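Local coordinates for protein MAU2 chromatid cohesion factor homolog (Saccharomyces cerevisiae, PDB 4XDN) that forms a complex with SCC2 that is required for the association of cohesin with chromosomes, and so takes part in sister chromatid cohesion, at residues V165-D169 / E170-N174; Q173-A176 / S177-Y181; H201-L204 / S205-E209; K300-P303 / R304-L307. All blocks are in the same frame, centred on the assembly; numbering follows the deposited sequence.

Interaction 1. Residues V165-D169 / E170-N174; sequences VNLQD and ELYQN
D169 closes the loop before helix 170-189, and its carbonyl O starts the helical bonding by accepting from Q173 N at 3.0 Å. D169 is the N-cap residue. Its CG stands anti to the backbone N (chi1 -170°), which brings the carboxylate to the first helical turn. There OD2 accepts from L171 N at 3.0 Å, met from above the plane of the carboxylate. A water accepts from E170 N and gives a weak bond to D169 OD1.

The side chain of Q173 reaches back over the loop. It bends at chi2, and its amide nitrogen bonds two carbonyls. Q173 NE2 donates to L167 O at 2.7 Å and to V165 O at 2.9 Å. Both acceptors lie close to the amide plane of Q173. For V165 O, however, the donor stands well above the carbonyl plane.

L167 packs on Y172. Its CD1 methyl sits over one face of the ring, 3.6 Å from the ring centroid, in a CH-pi contact. CB of D169 lies at the edge of the same ring. In the first turn of the helix, E170 O takes two donors from N174, the backbone N and the side-chain ND2, from opposite faces of its plane. The ND2 bond to E170 O is short, at 2.6 Å.

The loop carbonyls of V165 and L167 are thus tied to the helix by the Q173 amide, while the D169 carboxylate caps an N-H of the first turn. That carboxylate, next to the positive end of the helix dipole, is probably stabilised in its charged form.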
ATOM      1  N   VAL A 165      19.634  27.327   1.523  1.00 35.35           N
ATOM      2  CA  VAL A 165      20.840  26.762   0.929  1.00 38.70           C
ATOM      3  C   VAL A 165      21.871  27.856   0.658  1.00 36.56           C
ATOM      4  O   VAL A 165      23.061  27.570   0.541  1.00 37.13           O
ATOM      5  CB  VAL A 165      20.546  26.002  -0.387  1.00 41.70           C
ATOM      6  CG1 VAL A 165      19.694  24.773  -0.110  1.00 40.82           C
ATOM      7  CG2 VAL A 165      19.879  26.915  -1.414  1.00 44.81           C
ATOM      8  N   ASN A 166      21.415  29.103   0.570  1.00 37.27           N
ATOM      9  CA  ASN A 166      22.315  30.235   0.346  1.00 41.70           C
ATOM     10  C   ASN A 166      23.048  30.667   1.615  1.00 41.99           C
ATOM     11  O   ASN A 166      23.938  31.515   1.564  1.00 42.08           O
ATOM     12  CB  ASN A 166      21.547  31.426  -0.230  1.00 44.47           C
ATOM     13  CG  ASN A 166      21.379  31.337  -1.734  1.00 47.43           C
ATOM     14  OD1 ASN A 166      22.336  31.524  -2.487  1.00 50.86           O
ATOM     15  ND2 ASN A 166      20.160  31.062  -2.179  1.00 45.90           N
ATOM     16  N   LEU A 167      22.665  30.088   2.748  1.00 42.35           N
ATOM     17  CA  LEU A 167      23.370  30.315   4.005  1.00 45.28           C
ATOM     18  C   LEU A 167      24.437  29.241   4.182  1.00 49.20           C
ATOM     19  O   LEU A 167      24.127  28.048   4.162  1.00 48.47           O
ATOM     20  CB  LEU A 167      22.392  30.301   5.182  1.00 42.91           C
ATOM     21  CG  LEU A 167      21.264  31.334   5.118  1.00 43.84           C
ATOM     22  CD1 LEU A 167      20.132  30.949   6.052  1.00 43.87           C
ATOM     23  CD2 LEU A 167      21.786  32.723   5.457  1.00 45.88           C
ATOM     24  N   GLN A 168      25.688  29.657   4.352  1.00 53.20           N
ATOM     25  CA  GLN A 168      26.791  28.705   4.434  1.00 60.62           C
ATOM     26  C   GLN A 168      26.807  27.959   5.768  1.00 61.78           C
ATOM     27  O   GLN A 168      27.593  27.030   5.955  1.00 66.05           O
ATOM     28  CB  GLN A 168      28.133  29.416   4.222  1.00 68.69           C
ATOM     29  CG  GLN A 168      28.646  30.213   5.421  1.00 75.14           C
ATOM     30  CD  GLN A 168      30.074  30.696   5.224  1.00 81.09           C
ATOM     31  OE1 GLN A 168      30.383  31.380   4.248  1.00 83.49           O
ATOM     32  NE2 GLN A 168      30.953  30.326   6.148  1.00 82.70           N
ATOM     33  N   ASP A 169      25.940  28.365   6.691  1.00 56.60           N
ATOM     34  CA  ASP A 169      25.937  27.792   8.031  1.00 51.75           C
ATOM     35  C   ASP A 169      25.372  26.376   8.040  1.00 46.47           C
ATOM     36  O   ASP A 169      24.335  26.100   7.436  1.00 41.18           O
ATOM     37  CB  ASP A 169      25.139  28.674   8.986  1.00 53.16           C
ATOM     38  CG  ASP A 169      25.306  28.256  10.432  1.00 54.48           C
ATOM     39  OD1 ASP A 169      26.272  28.719  11.075  1.00 56.07           O
ATOM     40  OD2 ASP A 169      24.481  27.457  10.919  1.00 52.20           O
ATOM     41  N   GLU A 170      26.063  25.492   8.752  1.00 46.84           N
ATOM     42  CA  GLU A 170      25.740  24.072   8.771  1.00 46.69           C
ATOM     43  C   GLU A 170      24.338  23.798   9.311  1.00 42.50           C
ATOM     44  O   GLU A 170      23.675  22.856   8.881  1.00 41.45           O
ATOM     45  CB  GLU A 170      26.775  23.325   9.609  1.00 51.69           C
ATOM     46  CG  GLU A 170      26.712  21.818   9.487  1.00 56.55           C
ATOM     47  CD  GLU A 170      27.960  21.152  10.029  1.00 63.10           C
ATOM     48  OE1 GLU A 170      28.525  21.666  11.018  1.00 66.23           O
ATOM     49  OE2 GLU A 170      28.386  20.125   9.457  1.00 64.43           O
ATOM     50  N   LEU A 171      23.893  24.624  10.250  1.00 41.94           N
ATOM     51  CA  LEU A 171      22.564  24.469  10.826  1.00 41.36           C
ATOM     52  C   LEU A 171      21.489  24.663   9.760  1.00 36.77           C
ATOM     53  O   LEU A 171      20.585  23.840   9.621  1.00 31.36           O
ATOM     54  CB  LEU A 171      22.356  25.462  11.971  1.00 44.57           C
ATOM     55  CG  LEU A 171      21.089  25.274  12.809  1.00 46.11           C
ATOM     56  CD1 LEU A 171      21.143  23.971  13.592  1.00 46.75           C
ATOM     57  CD2 LEU A 171      20.894  26.456  13.747  1.00 47.97           C
ATOM     58  N   TYR A 172      21.602  25.753   9.008  1.00 36.71           N
ATOM     59  CA  TYR A 172      20.631  26.080   7.970  1.00 36.77           C
ATOM     60  C   TYR A 172      20.713  25.121   6.788  1.00 36.77           C
ATOM     61  O   TYR A 172      19.718  24.890   6.100  1.00 34.87           O
ATOM     62  CB  TYR A 172      20.833  27.519   7.489  1.00 40.44           C
ATOM     63  CG  TYR A 172      20.229  28.548   8.416  1.00 42.52           C
ATOM     64  CD1 TYR A 172      18.876  28.850   8.356  1.00 41.84           C
ATOM     65  CD2 TYR A 172      21.007  29.213   9.353  1.00 44.46           C
ATOM     66  CE1 TYR A 172      18.314  29.785   9.201  1.00 42.73           C
ATOM     67  CE2 TYR A 172      20.451  30.153  10.202  1.00 44.29           C
ATOM     68  CZ  TYR A 172      19.104  30.433  10.120  1.00 44.87           C
ATOM     69  OH  TYR A 172      18.538  31.365  10.959  1.00 48.92           O
ATOM     70  N   GLN A 173      21.902  24.570   6.555  1.00 37.03           N
ATOM     71  CA  GLN A 173      22.097  23.580   5.502  1.00 37.75           C
ATOM     72  C   GLN A 173      21.340  22.297   5.824  1.00 35.99           C
ATOM     73  O   GLN A 173      20.692  21.714   4.954  1.00 33.38           O
ATOM     74  CB  GLN A 173      23.586  23.280   5.316  1.00 42.22           C
ATOM     75  CG  GLN A 173      24.361  24.397   4.634  1.00 48.10           C
ATOM     76  CD  GLN A 173      23.958  24.588   3.183  1.00 51.27           C
ATOM     77  OE1 GLN A 173      23.601  23.632   2.493  1.00 48.16           O
ATOM     78  NE2 GLN A 173      24.007  25.831   2.715  1.00 54.60           N
ATOM     79  N   ASN A 174      21.426  21.860   7.077  1.00 36.41           N
ATOM     80  CA  ASN A 174      20.699  20.677   7.523  1.00 35.20           C
ATOM     81  C   ASN A 174      19.200  20.922   7.558  1.00 31.95           C
ATOM     82  O   ASN A 174      18.417  20.074   7.138  1.00 29.47           O
ATOM     83  CB  ASN A 174      21.184  20.234   8.902  1.00 36.73           C
ATOM     84  CG  ASN A 174      22.501  19.491   8.844  1.00 41.37           C
ATOM     85  OD1 ASN A 174      22.531  18.265   8.792  1.00 42.00           O
ATOM     86  ND2 ASN A 174      23.600  20.234   8.851  1.00 44.86           N
TER
HETATM   87  O   HOH W   1      28.522  26.491   9.894  1.00 43.36           O

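Interaction 2. Residues Q173-A176 / S177-Y181; sequences QNWA and SVFQY
W175 and F179, one turn apart on helix 170-189, meet along the side of the helix. CE3 of the indole lies 4.0 Å from CE2 of F179, and the two side chains cross at a slant. V178 runs beside the indole and points the same way, with its CB 4.2 Å from W175 CE3. The carbonyl of W175 also takes part. Its O lies at the edge of the F179 ring, 3.2 Å from CD2. F179 CG is anti to its own carbonyl carbon (chi1 -77°), which brings the ring edge to the W175 carbonyl of the preceding turn.

Backbone bonds fix the spacing of these groups. F179 N donates to W175 O at 3.1 Å, V178 N to N174 O, and Q180 N to A176 O at 2.9 Å. S177 N donates to Q173 O at 3.2 Å and makes a second, weak bond to N174 O. CG of Q180 passes close to A176 O.

Further out, helices 126-144 and 147-165 cover the aromatic side. M130 touches both W175 and F179, M164 touches W175, and L160 and V161 touch F179. On another side, L203 packs against S177 and Q180, and S177 OG is hydrogen-bonded to W213 NE1. An apolar side chain of another protein chain, probably SCC2, packs on W175.

This is an ordinary alpha-helix with its i+4 to i N-H to O bonds, packed on several sides by other helices, as in the tetratricopeptide-like helical arrays to which the SCC4/mau-2 fold belongs.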
ATOM      1  N   GLN A 173      21.902  24.570   6.555  1.00 37.03           N
ATOM      2  CA  GLN A 173      22.097  23.580   5.502  1.00 37.75           C
ATOM      3  C   GLN A 173      21.340  22.297   5.824  1.00 35.99           C
ATOM      4  O   GLN A 173      20.692  21.714   4.954  1.00 33.38           O
ATOM      5  CB  GLN A 173      23.586  23.280   5.316  1.00 42.22           C
ATOM      6  CG  GLN A 173      24.361  24.397   4.634  1.00 48.10           C
ATOM      7  CD  GLN A 173      23.958  24.588   3.183  1.00 51.27           C
ATOM      8  OE1 GLN A 173      23.601  23.632   2.493  1.00 48.16           O
ATOM      9  NE2 GLN A 173      24.007  25.831   2.715  1.00 54.60           N
ATOM     10  N   ASN A 174      21.426  21.860   7.077  1.00 36.41           N
ATOM     11  CA  ASN A 174      20.699  20.677   7.523  1.00 35.20           C
ATOM     12  C   ASN A 174      19.200  20.922   7.558  1.00 31.95           C
ATOM     13  O   ASN A 174      18.417  20.074   7.138  1.00 29.47           O
ATOM     14  CB  ASN A 174      21.184  20.234   8.902  1.00 36.73           C
ATOM     15  CG  ASN A 174      22.501  19.491   8.844  1.00 41.37           C
ATOM     16  OD1 ASN A 174      22.531  18.265   8.792  1.00 42.00           O
ATOM     17  ND2 ASN A 174      23.600  20.234   8.851  1.00 44.86           N
ATOM     18  N   TRP A 175      18.799  22.081   8.059  1.00 31.99           N
ATOM     19  CA  TRP A 175      17.389  22.437   8.062  1.00 30.64           C
ATOM     20  C   TRP A 175      16.840  22.486   6.637  1.00 29.83           C
ATOM     21  O   TRP A 175      15.698  22.108   6.391  1.00 30.03           O
ATOM     22  CB  TRP A 175      17.165  23.786   8.742  1.00 32.66           C
ATOM     23  CG  TRP A 175      16.996  23.731  10.228  1.00 35.40           C
ATOM     24  CD1 TRP A 175      17.762  24.359  11.166  1.00 35.55           C
ATOM     25  CD2 TRP A 175      15.983  23.018  10.947  1.00 36.26           C
ATOM     26  NE1 TRP A 175      17.290  24.078  12.426  1.00 35.81           N
ATOM     27  CE2 TRP A 175      16.200  23.255  12.319  1.00 36.59           C
ATOM     28  CE3 TRP A 175      14.917  22.199  10.564  1.00 37.84           C
ATOM     29  CZ2 TRP A 175      15.391  22.703  13.310  1.00 34.87           C
ATOM     30  CZ3 TRP A 175      14.115  21.649  11.549  1.00 36.79           C
ATOM     31  CH2 TRP A 175      14.357  21.906  12.906  1.00 35.85           C
ATOM     32  N   ALA A 176      17.656  22.960   5.701  1.00 28.29           N
ATOM     33  CA  ALA A 176      17.251  23.026   4.300  1.00 30.54           C
ATOM     34  C   ALA A 176      16.971  21.628   3.764  1.00 30.05           C
ATOM     35  O   ALA A 176      16.097  21.436   2.923  1.00 28.74           O
ATOM     36  CB  ALA A 176      18.320  23.713   3.464  1.00 34.03           C
ATOM     37  N   SER A 177      17.720  20.653   4.267  1.00 31.23           N
ATOM     38  CA  SER A 177      17.535  19.260   3.884  1.00 32.82           C
ATOM     39  C   SER A 177      16.201  18.719   4.398  1.00 32.56           C
ATOM     40  O   SER A 177      15.505  17.985   3.695  1.00 29.27           O
ATOM     41  CB  SER A 177      18.692  18.416   4.420  1.00 33.27           C
ATOM     42  OG  SER A 177      18.587  17.063   4.021  1.00 34.99           O
ATOM     43  N   VAL A 178      15.852  19.086   5.627  1.00 31.57           N
ATOM     44  CA  VAL A 178      14.577  18.691   6.210  1.00 29.07           C
ATOM     45  C   VAL A 178      13.422  19.222   5.366  1.00 28.52           C
ATOM     46  O   VAL A 178      12.454  18.510   5.114  1.00 27.12           O
ATOM     47  CB  VAL A 178      14.446  19.200   7.669  1.00 29.34           C
ATOM     48  CG1 VAL A 178      13.031  18.999   8.223  1.00 28.85           C
ATOM     49  CG2 VAL A 178      15.458  18.499   8.562  1.00 28.16           C
ATOM     50  N   PHE A 179      13.527  20.466   4.917  1.00 28.60           N
ATOM     51  CA  PHE A 179      12.429  21.077   4.180  1.00 28.77           C
ATOM     52  C   PHE A 179      12.429  20.681   2.708  1.00 26.56           C
ATOM     53  O   PHE A 179      11.401  20.778   2.038  1.00 26.21           O
ATOM     54  CB  PHE A 179      12.474  22.595   4.342  1.00 28.88           C
ATOM     55  CG  PHE A 179      11.960  23.055   5.673  1.00 32.30           C
ATOM     56  CD1 PHE A 179      10.598  23.109   5.917  1.00 31.89           C
ATOM     57  CD2 PHE A 179      12.832  23.395   6.692  1.00 33.53           C
ATOM     58  CE1 PHE A 179      10.114  23.513   7.144  1.00 32.09           C
ATOM     59  CE2 PHE A 179      12.352  23.803   7.922  1.00 35.69           C
ATOM     60  CZ  PHE A 179      10.991  23.859   8.148  1.00 34.27           C
ATOM     61  N   GLN A 180      13.566  20.213   2.207  1.00 27.61           N
ATOM     62  CA  GLN A 180      13.587  19.569   0.903  1.00 30.65           C
ATOM     63  C   GLN A 180      12.730  18.312   0.980  1.00 28.24           C
ATOM     64  O   GLN A 180      11.957  18.019   0.073  1.00 29.05           O
ATOM     65  CB  GLN A 180      15.012  19.225   0.474  1.00 37.25           C
ATOM     66  CG  GLN A 180      15.762  20.375  -0.175  1.00 44.16           C
ATOM     67  CD  GLN A 180      17.123  19.959  -0.696  1.00 50.05           C
ATOM     68  OE1 GLN A 180      18.115  19.982   0.034  1.00 53.05           O
ATOM     69  NE2 GLN A 180      17.177  19.569  -1.965  1.00 52.38           N
ATOM     70  N   TYR A 181      12.869  17.588   2.086  1.00 27.61           N
ATOM     71  CA  TYR A 181      12.092  16.379   2.327  1.00 27.97           C
ATOM     72  C   TYR A 181      10.607  16.698   2.480  1.00 27.80           C
ATOM     73  O   TYR A 181       9.758  15.932   2.030  1.00 26.57           O
ATOM     74  CB  TYR A 181      12.616  15.657   3.571  1.00 28.36           C
ATOM     75  CG  TYR A 181      11.602  14.769   4.250  1.00 29.85           C
ATOM     76  CD1 TYR A 181      11.341  13.491   3.777  1.00 31.65           C
ATOM     77  CD2 TYR A 181      10.914  15.204   5.376  1.00 30.08           C
ATOM     78  CE1 TYR A 181      10.417  12.674   4.399  1.00 31.97           C
ATOM     79  CE2 TYR A 181       9.991  14.400   6.003  1.00 30.82           C
ATOM     80  CZ  TYR A 181       9.744  13.134   5.511  1.00 34.43           C
ATOM     81  OH  TYR A 181       8.823  12.328   6.141  1.00 37.60           O
TER

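Interaction 3. Residues H201-L204 / S205-E209; sequences HGLL and SQCRE
S205 turns its hydroxyl back on the carbonyls of the preceding helical turn. Its CB lies 3.3 Å from H201 O. From there OG takes the crowded position between the backbone N and the carbonyl carbon (chi1 67°). This brings it to G202 O, to which it donates a hydrogen bond of 2.9 Å. The hydroxyl comes in from above the carbonyl plane of G202. The backbone of the same residue is held too, since S205 N donates to H201 O at 2.9 Å.

After S205 the bonding changes from i+4 to i+3. Q206 N donates to L203 O at 3.2 Å, and C207 N donates to L204 O at 3.1 Å. These i+3 bonds mark a tightened last turn. C207 then leaves the helix with an extended backbone (psi 148°). Its sulfur turns back towards the helix, and SG lies 4.5 Å from CD1 of L203. W213, K214 and L217 of helix 212-228 also touch C207. L204 packs on L217 as well.

The amide end of Q206 also lies along G202 O. The modelled OE1 faces that oxygen, acceptor to acceptor, so the orientation of this amide is doubtful.

Because Q206 N bonds L203 O, it does not bond G202 O as the i+4 pattern would have it. The S205 hydroxyl supplies G202 O with a donor instead.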
ATOM      1  N   HIS A 201      16.014  12.444  -5.747  1.00 36.50           N
ATOM      2  CA  HIS A 201      17.385  12.315  -6.227  1.00 37.76           C
ATOM      3  C   HIS A 201      18.236  13.508  -5.801  1.00 37.85           C
ATOM      4  O   HIS A 201      19.340  13.340  -5.282  1.00 36.93           O
ATOM      5  CB  HIS A 201      17.404  12.176  -7.750  1.00 38.43           C
ATOM      6  CG  HIS A 201      18.761  11.884  -8.311  1.00 40.86           C
ATOM      7  ND1 HIS A 201      19.686  12.870  -8.576  1.00 42.71           N
ATOM      8  CD2 HIS A 201      19.348  10.714  -8.657  1.00 43.25           C
ATOM      9  CE1 HIS A 201      20.786  12.320  -9.061  1.00 44.61           C
ATOM     10  NE2 HIS A 201      20.606  11.014  -9.120  1.00 46.88           N
ATOM     11  N   GLY A 202      17.718  14.712  -6.021  1.00 37.06           N
ATOM     12  CA  GLY A 202      18.424  15.921  -5.640  1.00 38.84           C
ATOM     13  C   GLY A 202      18.614  15.990  -4.138  1.00 40.31           C
ATOM     14  O   GLY A 202      19.656  16.422  -3.646  1.00 42.22           O
ATOM     15  N   LEU A 203      17.592  15.557  -3.408  1.00 38.66           N
ATOM     16  CA  LEU A 203      17.648  15.520  -1.955  1.00 40.00           C
ATOM     17  C   LEU A 203      18.708  14.532  -1.479  1.00 40.10           C
ATOM     18  O   LEU A 203      19.595  14.888  -0.707  1.00 40.95           O
ATOM     19  CB  LEU A 203      16.278  15.152  -1.385  1.00 41.57           C
ATOM     20  CG  LEU A 203      16.193  14.869   0.115  1.00 42.92           C
ATOM     21  CD1 LEU A 203      16.742  16.029   0.932  1.00 45.88           C
ATOM     22  CD2 LEU A 203      14.752  14.581   0.497  1.00 42.27           C
ATOM     23  N   LEU A 204      18.616  13.295  -1.958  1.00 38.98           N
ATOM     24  CA  LEU A 204      19.521  12.230  -1.533  1.00 39.10           C
ATOM     25  C   LEU A 204      20.980  12.540  -1.863  1.00 39.90           C
ATOM     26  O   LEU A 204      21.877  12.244  -1.074  1.00 39.51           O
ATOM     27  CB  LEU A 204      19.118  10.902  -2.185  1.00 37.22           C
ATOM     28  CG  LEU A 204      17.819  10.267  -1.678  1.00 35.29           C
ATOM     29  CD1 LEU A 204      17.341   9.177  -2.626  1.00 35.53           C
ATOM     30  CD2 LEU A 204      18.011   9.706  -0.277  1.00 36.11           C
ATOM     31  N   SER A 205      21.208  13.141  -3.026  1.00 41.39           N
ATOM     32  CA  SER A 205      22.566  13.396  -3.499  1.00 44.18           C
ATOM     33  C   SER A 205      23.328  14.350  -2.582  1.00 44.77           C
ATOM     34  O   SER A 205      24.559  14.341  -2.557  1.00 45.03           O
ATOM     35  CB  SER A 205      22.531  13.964  -4.919  1.00 47.45           C
ATOM     36  OG  SER A 205      21.950  15.257  -4.941  1.00 49.52           O
ATOM     37  N   GLN A 206      22.596  15.167  -1.829  1.00 44.95           N
ATOM     38  CA  GLN A 206      23.207  16.175  -0.968  1.00 47.71           C
ATOM     39  C   GLN A 206      23.407  15.678   0.461  1.00 45.54           C
ATOM     40  O   GLN A 206      24.089  16.324   1.253  1.00 47.52           O
ATOM     41  CB  GLN A 206      22.352  17.443  -0.961  1.00 54.30           C
ATOM     42  CG  GLN A 206      22.310  18.158  -2.302  1.00 62.51           C
ATOM     43  CD  GLN A 206      21.212  19.201  -2.375  1.00 68.58           C
ATOM     44  OE1 GLN A 206      20.407  19.206  -3.306  1.00 69.51           O
ATOM     45  NE2 GLN A 206      21.177  20.096  -1.393  1.00 71.94           N
ATOM     46  N   CYS A 207      22.815  14.536   0.790  1.00 41.88           N
ATOM     47  CA  CYS A 207      22.950  13.970   2.127  1.00 40.73           C
ATOM     48  C   CYS A 207      24.300  13.292   2.325  1.00 43.34           C
ATOM     49  O   CYS A 207      24.879  12.745   1.384  1.00 43.90           O
ATOM     50  CB  CYS A 207      21.835  12.960   2.402  1.00 39.83           C
ATOM     51  SG  CYS A 207      20.194  13.680   2.572  1.00 38.20           S
ATOM     52  N   ARG A 208      24.791  13.335   3.560  1.00 44.34           N
ATOM     53  CA  ARG A 208      26.004  12.622   3.940  1.00 45.56           C
ATOM     54  C   ARG A 208      25.800  11.126   3.727  1.00 44.19           C
ATOM     55  O   ARG A 208      24.796  10.557   4.158  1.00 40.33           O
ATOM     56  CB  ARG A 208      26.365  12.918   5.398  1.00 45.24           C
ATOM     57  CG  ARG A 208      27.592  12.180   5.916  1.00 48.46           C
ATOM     58  CD  ARG A 208      27.999  12.688   7.297  1.00 51.83           C
ATOM     59  NE  ARG A 208      26.893  12.635   8.255  1.00 52.39           N
ATOM     60  CZ  ARG A 208      26.630  11.604   9.057  1.00 52.93           C
ATOM     61  NH1 ARG A 208      27.395  10.520   9.035  1.00 54.07           N
ATOM     62  NH2 ARG A 208      25.596  11.659   9.891  1.00 51.54           N
ATOM     63  N   GLU A 209      26.750  10.495   3.049  1.00 46.73           N
ATOM     64  CA  GLU A 209      26.634   9.080   2.727  1.00 47.60           C
ATOM     65  C   GLU A 209      26.769   8.222   3.983  1.00 46.88           C
ATOM     66  O   GLU A 209      27.503   8.571   4.909  1.00 48.05           O
ATOM     67  CB  GLU A 209      27.688   8.687   1.689  1.00 52.15           C
ATOM     68  CG  GLU A 209      27.692   7.211   1.325  1.00 57.61           C
ATOM     69  CD  GLU A 209      26.327   6.704   0.888  1.00 60.57           C
ATOM     70  OE1 GLU A 209      26.019   5.521   1.142  1.00 61.92           O
ATOM     71  OE2 GLU A 209      25.564   7.485   0.284  1.00 61.10           O
TER

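Interaction 4. Residues K300-P303 / R304-L307; sequences KIMP and RIAL
I305 N donates to M302 O at 2.8 Å, the bond that closes the turn of a beta hairpin. The return bond, M302 N to I305 O, is 3.1 Å and nearly straight at 174°. P303 and R304 are the corner residues of this type II turn. R304 has a positive phi (73°), unusual for a residue with a side chain.

Next to the turn the strand bulges. I301 and M302 both face I305, which makes a classic beta bulge. I301 N lies 2.9 Å from I305 O. The register is shifted by one before K300 pairs with A306.

The bulge places two side chains against I305. M302 CB lies 3.8 Å from I305 CB. CB of I301 is equally close to CG2 of I305, the branch that stands anti to the backbone N. The CD1 methyl of I301 reaches across to the other strand and meets CD1 of L307 at 3.7 Å.

Backbone bonds between L307 and I299 carry the hairpin on. I301 and M302 lie against N174 on helix 170-189, while I305 touches W175 there. W213 of helix 212-228 covers I301 and L307, an apolar side chain of another protein chain packs on L307, and R304 forms a salt bridge to E127 of helix 126-144.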
ATOM      1  N   LYS A 300      18.493  12.106  14.992  1.00 34.01           N
ATOM      2  CA  LYS A 300      19.247  13.301  15.343  1.00 36.91           C
ATOM      3  C   LYS A 300      20.104  13.743  14.160  1.00 38.16           C
ATOM      4  O   LYS A 300      21.263  13.351  14.031  1.00 40.75           O
ATOM      5  CB  LYS A 300      20.112  13.045  16.579  1.00 38.91           C
ATOM      6  CG  LYS A 300      19.300  12.680  17.812  1.00 44.31           C
ATOM      7  CD  LYS A 300      20.181  12.306  18.997  1.00 49.27           C
ATOM      8  CE  LYS A 300      19.341  11.815  20.169  1.00 53.08           C
ATOM      9  NZ  LYS A 300      20.167  11.500  21.370  1.00 57.39           N
ATOM     10  N   ILE A 301      19.508  14.552  13.290  1.00 37.36           N
ATOM     11  CA  ILE A 301      20.195  15.083  12.118  1.00 36.87           C
ATOM     12  C   ILE A 301      21.369  15.954  12.546  1.00 39.90           C
ATOM     13  O   ILE A 301      22.484  15.818  12.039  1.00 42.39           O
ATOM     14  CB  ILE A 301      19.228  15.902  11.234  1.00 37.83           C
ATOM     15  CG1 ILE A 301      18.193  14.974  10.596  1.00 36.87           C
ATOM     16  CG2 ILE A 301      19.986  16.670  10.150  1.00 40.72           C
ATOM     17  CD1 ILE A 301      17.051  15.695   9.903  1.00 37.97           C
ATOM     18  N   MET A 302      21.100  16.849  13.487  1.00 40.76           N
ATOM     19  CA  MET A 302      22.115  17.738  14.029  1.00 44.96           C
ATOM     20  C   MET A 302      21.812  17.988  15.493  1.00 46.24           C
ATOM     21  O   MET A 302      20.702  17.712  15.950  1.00 47.99           O
ATOM     22  CB  MET A 302      22.143  19.067  13.272  1.00 47.76           C
ATOM     23  CG  MET A 302      23.397  19.310  12.465  1.00 50.82           C
ATOM     24  SD  MET A 302      23.501  21.014  11.884  1.00 49.83           S
ATOM     25  CE  MET A 302      24.185  21.827  13.324  1.00 38.23           C
ATOM     26  N   PRO A 303      22.798  18.500  16.239  1.00 47.64           N
ATOM     27  CA  PRO A 303      22.453  19.058  17.545  1.00 49.73           C
ATOM     28  C   PRO A 303      21.390  20.139  17.378  1.00 50.67           C
ATOM     29  O   PRO A 303      21.602  21.096  16.631  1.00 53.21           O
ATOM     30  CB  PRO A 303      23.780  19.631  18.048  1.00 51.51           C
ATOM     31  CG  PRO A 303      24.821  18.819  17.355  1.00 50.40           C
ATOM     32  CD  PRO A 303      24.252  18.495  16.004  1.00 48.53           C
ATOM     33  N   ARG A 304      20.256  19.954  18.046  1.00 48.55           N
ATOM     34  CA  ARG A 304      19.106  20.853  17.957  1.00 47.79           C
ATOM     35  C   ARG A 304      18.381  20.715  16.620  1.00 42.84           C
ATOM     36  O   ARG A 304      17.684  21.631  16.188  1.00 42.33           O
ATOM     37  CB  ARG A 304      19.516  22.314  18.177  1.00 53.18           C
ATOM     38  CG  ARG A 304      20.516  22.557  19.314  1.00 59.39           C
ATOM     39  CD  ARG A 304      20.259  21.687  20.544  1.00 64.02           C
ATOM     40  NE  ARG A 304      18.841  21.552  20.871  1.00 68.56           N
ATOM     41  CZ  ARG A 304      18.154  22.389  21.644  1.00 73.57           C
ATOM     42  NH1 ARG A 304      18.740  23.450  22.184  1.00 77.11           N
ATOM     43  NH2 ARG A 304      16.868  22.159  21.873  1.00 73.93           N
ATOM     44  N   ILE A 305      18.552  19.565  15.974  1.00 40.56           N
ATOM     45  CA  ILE A 305      17.706  19.174  14.851  1.00 38.57           C
ATOM     46  C   ILE A 305      17.404  17.684  14.961  1.00 41.32           C
ATOM     47  O   ILE A 305      18.161  16.848  14.464  1.00 44.62           O
ATOM     48  CB  ILE A 305      18.354  19.473  13.485  1.00 36.62           C
ATOM     49  CG1 ILE A 305      18.706  20.961  13.384  1.00 38.92           C
ATOM     50  CG2 ILE A 305      17.409  19.058  12.350  1.00 33.57           C
ATOM     51  CD1 ILE A 305      19.255  21.387  12.038  1.00 39.76           C
ATOM     52  N   ALA A 306      16.292  17.366  15.621  1.00 40.57           N
ATOM     53  CA  ALA A 306      15.881  15.984  15.838  1.00 39.18           C
ATOM     54  C   ALA A 306      14.495  15.734  15.254  1.00 40.31           C
ATOM     55  O   ALA A 306      13.539  16.440  15.572  1.00 41.39           O
ATOM     56  CB  ALA A 306      15.895  15.657  17.323  1.00 38.40           C
ATOM     57  N   LEU A 307      14.402  14.724  14.396  1.00 38.47           N
ATOM     58  CA  LEU A 307      13.134  14.324  13.800  1.00 41.11           C
ATOM     59  C   LEU A 307      12.638  13.021  14.413  1.00 37.17           C
ATOM     60  O   LEU A 307      13.366  12.029  14.446  1.00 35.99           O
ATOM     61  CB  LEU A 307      13.278  14.161  12.284  1.00 46.42           C
ATOM     62  CG  LEU A 307      12.974  15.383  11.416  1.00 53.06           C
ATOM     63  CD1 LEU A 307      13.361  15.113   9.971  1.00 52.93           C
ATOM     64  CD2 LEU A 307      11.505  15.738  11.500  1.00 57.30           C
TER

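Helix 170-189 joins the four contacts. Interaction 1 starts it and interaction 2 continues it, with centres 9 Å apart and Q173 and N174 in common. V165 CG1 also meets A176 CB at 4.0 Å between them. The hairpin of interaction 4 lies against both: L171 CD1 is 3.6 Å from I305 CD1, and V178 CG2 is 3.5 Å from I301 CD1. Interaction 3, on the following helix, packs on interaction 2 through L203, whose CD2 lies 3.7 Å from Y181 CA. Interactions 3 and 4 do not touch, with centres about 17 Å apart. W175 and L307, from interactions 2 and 4, both pack against another protein chain.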